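Local structure of sugar kinase (Agrobacterium tumefaciens, 2RBC) at residues A[225-230]-A[249-254]. The protein probably transfers a phosphate group from ATP to a sugar or related substrate, as other carbohydrate kinases of the ribokinase (pfkB) family do. Numbering follows the deposited sequence.
Sequences DMLPVL and WWTEAD
Leu227 carries this contact alone from the helix side, laying its branched end over the backbone of strand 249-251 between the side chains of Trp249 and Thr251. Its CD2 meets Trp249 CB at 3.7 Å, the two side chains crossing at about a right angle, while its CD1 lies 4.0 Å from Trp250 CA and 4.2 Å from Thr251 CG2. These are van der Waals contacts, partly against backbone. Leucine's fork suits the place by spanning three residues, and threonine's beta-branch offers a methyl, CG2, anti to the carbonyl carbon (chi1 60°). Trp249 gives Leu227 its CB methylene while its ring leads away to Phe260.

The polar bond lies within the strand segment. Trp250, whose CB points away from the helix, sets its ring against Phe238 and His259 and donates its NE1 hydrogen to Glu252 OE2 at 3.0 Å, from above the carboxylate plane; Ser292 holds OE1.

The axes of segments 225-230 and 249-251 run 20° from parallel, 8.4 Å apart. Helix 223-233 belongs to the beta-alpha-beta crossover between parallel strands 206-210 and 238-242; Leu227 joins it to the sheet's antiparallel margin, also touching Val241 and Val258. Met226 packs on helix 211-218, Leu230 on Thr218 and Val241.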
ATOM      1  N   ASP A 225       7.178  29.069  25.441  1.00 25.26           N
ATOM      2  CA  ASP A 225       6.087  29.456  26.345  1.00 24.87           C
ATOM      3  C   ASP A 225       5.321  28.260  26.908  1.00 24.12           C
ATOM      4  O   ASP A 225       4.532  28.405  27.841  1.00 23.32           O
ATOM      5  CB  ASP A 225       5.066  30.305  25.615  1.00 24.83           C
ATOM      6  CG  ASP A 225       5.600  31.679  25.247  1.00 26.99           C
ATOM      7  OD1 ASP A 225       6.522  32.201  25.940  1.00 27.21           O
ATOM      8  OD2 ASP A 225       5.042  32.231  24.288  1.00 26.72           O
HETATM    9  N   MSE A 226       5.526  27.095  26.332  1.00 22.60           N
HETATM   10  CA  MSE A 226       4.799  25.912  26.779  1.00 23.98           C
HETATM   11  C   MSE A 226       5.486  25.239  27.961  1.00 21.99           C
HETATM   12  O   MSE A 226       4.835  24.624  28.778  1.00 19.11           O
HETATM   13  CB  MSE A 226       4.648  24.926  25.634  1.00 23.97           C
HETATM   14  CG  MSE A 226       3.910  25.515  24.460  1.00 24.47           C
HETATM   15 SE   MSE A 226       3.958  24.265  22.971  0.80 33.67          SE
HETATM   16  CE  MSE A 226       3.350  25.535  21.592  1.00 24.01           C
ATOM     17  N   LEU A 227       6.800  25.385  28.058  1.00 21.41           N
ATOM     18  CA  LEU A 227       7.544  24.712  29.101  1.00 21.72           C
ATOM     19  C   LEU A 227       7.176  25.197  30.518  1.00 21.42           C
ATOM     20  O   LEU A 227       7.074  24.366  31.437  1.00 22.07           O
ATOM     21  CB  LEU A 227       9.063  24.764  28.834  1.00 21.40           C
ATOM     22  CG  LEU A 227       9.601  23.647  27.926  1.00 22.83           C
ATOM     23  CD1 LEU A 227       9.347  22.330  28.609  1.00 17.84           C
ATOM     24  CD2 LEU A 227       8.967  23.623  26.568  1.00 22.55           C
ATOM     25  N   PRO A 228       7.018  26.518  30.732  1.00 19.73           N
ATOM     26  CA  PRO A 228       6.561  26.942  32.057  1.00 20.53           C
ATOM     27  C   PRO A 228       5.254  26.292  32.543  1.00 20.70           C
ATOM     28  O   PRO A 228       5.174  25.891  33.710  1.00 19.85           O
ATOM     29  CB  PRO A 228       6.455  28.471  31.926  1.00 20.04           C
ATOM     30  CG  PRO A 228       7.447  28.797  30.877  1.00 20.27           C
ATOM     31  CD  PRO A 228       7.370  27.684  29.894  1.00 20.61           C
ATOM     32  N   VAL A 229       4.281  26.145  31.637  1.00 21.15           N
ATOM     33  CA  VAL A 229       2.984  25.593  31.987  1.00 20.97           C
ATOM     34  C   VAL A 229       3.105  24.082  32.191  1.00 20.80           C
ATOM     35  O   VAL A 229       2.544  23.542  33.124  1.00 20.31           O
ATOM     36  CB  VAL A 229       1.901  25.866  30.903  1.00 21.88           C
ATOM     37  CG1 VAL A 229       0.499  25.694  31.546  1.00 22.95           C
ATOM     38  CG2 VAL A 229       2.047  27.260  30.340  1.00 25.41           C
ATOM     39  N   LEU A 230       3.852  23.411  31.316  1.00 19.54           N
ATOM     40  CA  LEU A 230       3.960  21.978  31.376  1.00 20.46           C
ATOM     41  C   LEU A 230       4.771  21.575  32.626  1.00 20.25           C
ATOM     42  O   LEU A 230       4.436  20.599  33.280  1.00 22.60           O
ATOM     43  CB  LEU A 230       4.593  21.415  30.084  1.00 20.50           C
ATOM     44  CG  LEU A 230       3.741  21.461  28.814  1.00 21.17           C
ATOM     45  CD1 LEU A 230       4.558  21.029  27.570  1.00 21.12           C
ATOM     46  CD2 LEU A 230       2.488  20.555  29.032  1.00 21.77           C
ATOM     47  N   TRP A 249      13.495  22.333  23.871  1.00 23.26           N
ATOM     48  CA  TRP A 249      13.398  23.011  25.150  1.00 23.58           C
ATOM     49  C   TRP A 249      13.009  22.009  26.204  1.00 23.67           C
ATOM     50  O   TRP A 249      12.214  21.126  25.933  1.00 24.02           O
ATOM     51  CB  TRP A 249      12.310  24.080  25.105  1.00 24.76           C
ATOM     52  CG  TRP A 249      12.695  25.307  24.346  1.00 24.49           C
ATOM     53  CD1 TRP A 249      13.187  26.461  24.870  1.00 27.26           C
ATOM     54  CD2 TRP A 249      12.623  25.505  22.933  1.00 26.91           C
ATOM     55  NE1 TRP A 249      13.419  27.367  23.875  1.00 27.22           N
ATOM     56  CE2 TRP A 249      13.063  26.816  22.677  1.00 26.37           C
ATOM     57  CE3 TRP A 249      12.196  24.708  21.862  1.00 26.94           C
ATOM     58  CZ2 TRP A 249      13.117  27.357  21.395  1.00 28.35           C
ATOM     59  CZ3 TRP A 249      12.235  25.261  20.561  1.00 28.12           C
ATOM     60  CH2 TRP A 249      12.710  26.565  20.349  1.00 27.07           C
ATOM     61  N   TRP A 250      13.572  22.123  27.406  1.00 22.92           N
ATOM     62  CA  TRP A 250      13.182  21.184  28.476  1.00 23.38           C
ATOM     63  C   TRP A 250      13.339  21.784  29.853  1.00 23.27           C
ATOM     64  O   TRP A 250      14.059  22.784  30.052  1.00 22.48           O
ATOM     65  CB  TRP A 250      13.976  19.848  28.390  1.00 23.52           C
ATOM     66  CG  TRP A 250      15.399  19.871  28.961  1.00 24.27           C
ATOM     67  CD1 TRP A 250      15.776  19.501  30.206  1.00 23.48           C
ATOM     68  CD2 TRP A 250      16.594  20.243  28.274  1.00 24.24           C
ATOM     69  NE1 TRP A 250      17.137  19.635  30.356  1.00 26.75           N
ATOM     70  CE2 TRP A 250      17.665  20.081  29.174  1.00 25.85           C
ATOM     71  CE3 TRP A 250      16.866  20.700  26.969  1.00 24.66           C
ATOM     72  CZ2 TRP A 250      18.991  20.389  28.833  1.00 25.03           C
ATOM     73  CZ3 TRP A 250      18.169  20.978  26.621  1.00 24.25           C
ATOM     74  CH2 TRP A 250      19.223  20.813  27.553  1.00 24.48           C
ATOM     75  N   THR A 251      12.654  21.131  30.793  1.00 23.43           N
ATOM     76  CA  THR A 251      12.779  21.384  32.214  1.00 23.04           C
ATOM     77  C   THR A 251      13.052  20.056  32.945  1.00 23.72           C
ATOM     78  O   THR A 251      12.470  19.002  32.648  1.00 21.69           O
ATOM     79  CB  THR A 251      11.507  22.099  32.800  1.00 23.20           C
ATOM     80  OG1 THR A 251      10.362  21.272  32.603  1.00 21.66           O
ATOM     81  CG2 THR A 251      11.240  23.461  32.160  1.00 22.10           C
ATOM     82  N   GLU A 252      13.960  20.124  33.915  1.00 24.42           N
ATOM     83  CA  GLU A 252      14.249  18.996  34.783  1.00 24.02           C
ATOM     84  C   GLU A 252      13.159  18.830  35.833  1.00 24.61           C
ATOM     85  O   GLU A 252      12.440  19.787  36.166  1.00 23.74           O
ATOM     86  CB  GLU A 252      15.572  19.219  35.508  1.00 24.53           C
ATOM     87  CG  GLU A 252      16.754  19.548  34.603  1.00 25.19           C
ATOM     88  CD  GLU A 252      17.303  18.347  33.857  1.00 29.42           C
ATOM     89  OE1 GLU A 252      16.917  17.187  34.172  1.00 29.22           O
ATOM     90  OE2 GLU A 252      18.138  18.587  32.949  1.00 31.82           O
ATOM     91  N   ALA A 253      13.085  17.624  36.404  1.00 24.73           N
ATOM     92  CA  ALA A 253      12.269  17.372  37.583  1.00 26.06           C
ATOM     93  C   ALA A 253      12.598  18.369  38.669  1.00 26.98           C
ATOM     94  O   ALA A 253      13.752  18.714  38.843  1.00 26.97           O
ATOM     95  CB  ALA A 253      12.507  15.953  38.107  1.00 26.23           C
ATOM     96  N   ASP A 254      11.548  18.848  39.329  0.50 26.72           N
ATOM     97  CA  ASP A 254      11.609  19.686  40.523  0.50 26.77           C
ATOM     98  C   ASP A 254      12.262  21.071  40.335  0.50 26.95           C
ATOM     99  O   ASP A 254      12.560  21.728  41.328  0.50 27.62           O
ATOM    100  CB  ASP A 254      12.245  18.913  41.707  0.50 26.06           C
ATOM    101  CG  ASP A 254      11.467  17.627  42.090  0.50 25.17           C
ATOM    102  OD1 ASP A 254      10.237  17.497  41.896  0.50 16.03           O
ATOM    103  OD2 ASP A 254      12.120  16.720  42.630  0.50 25.90           O
TER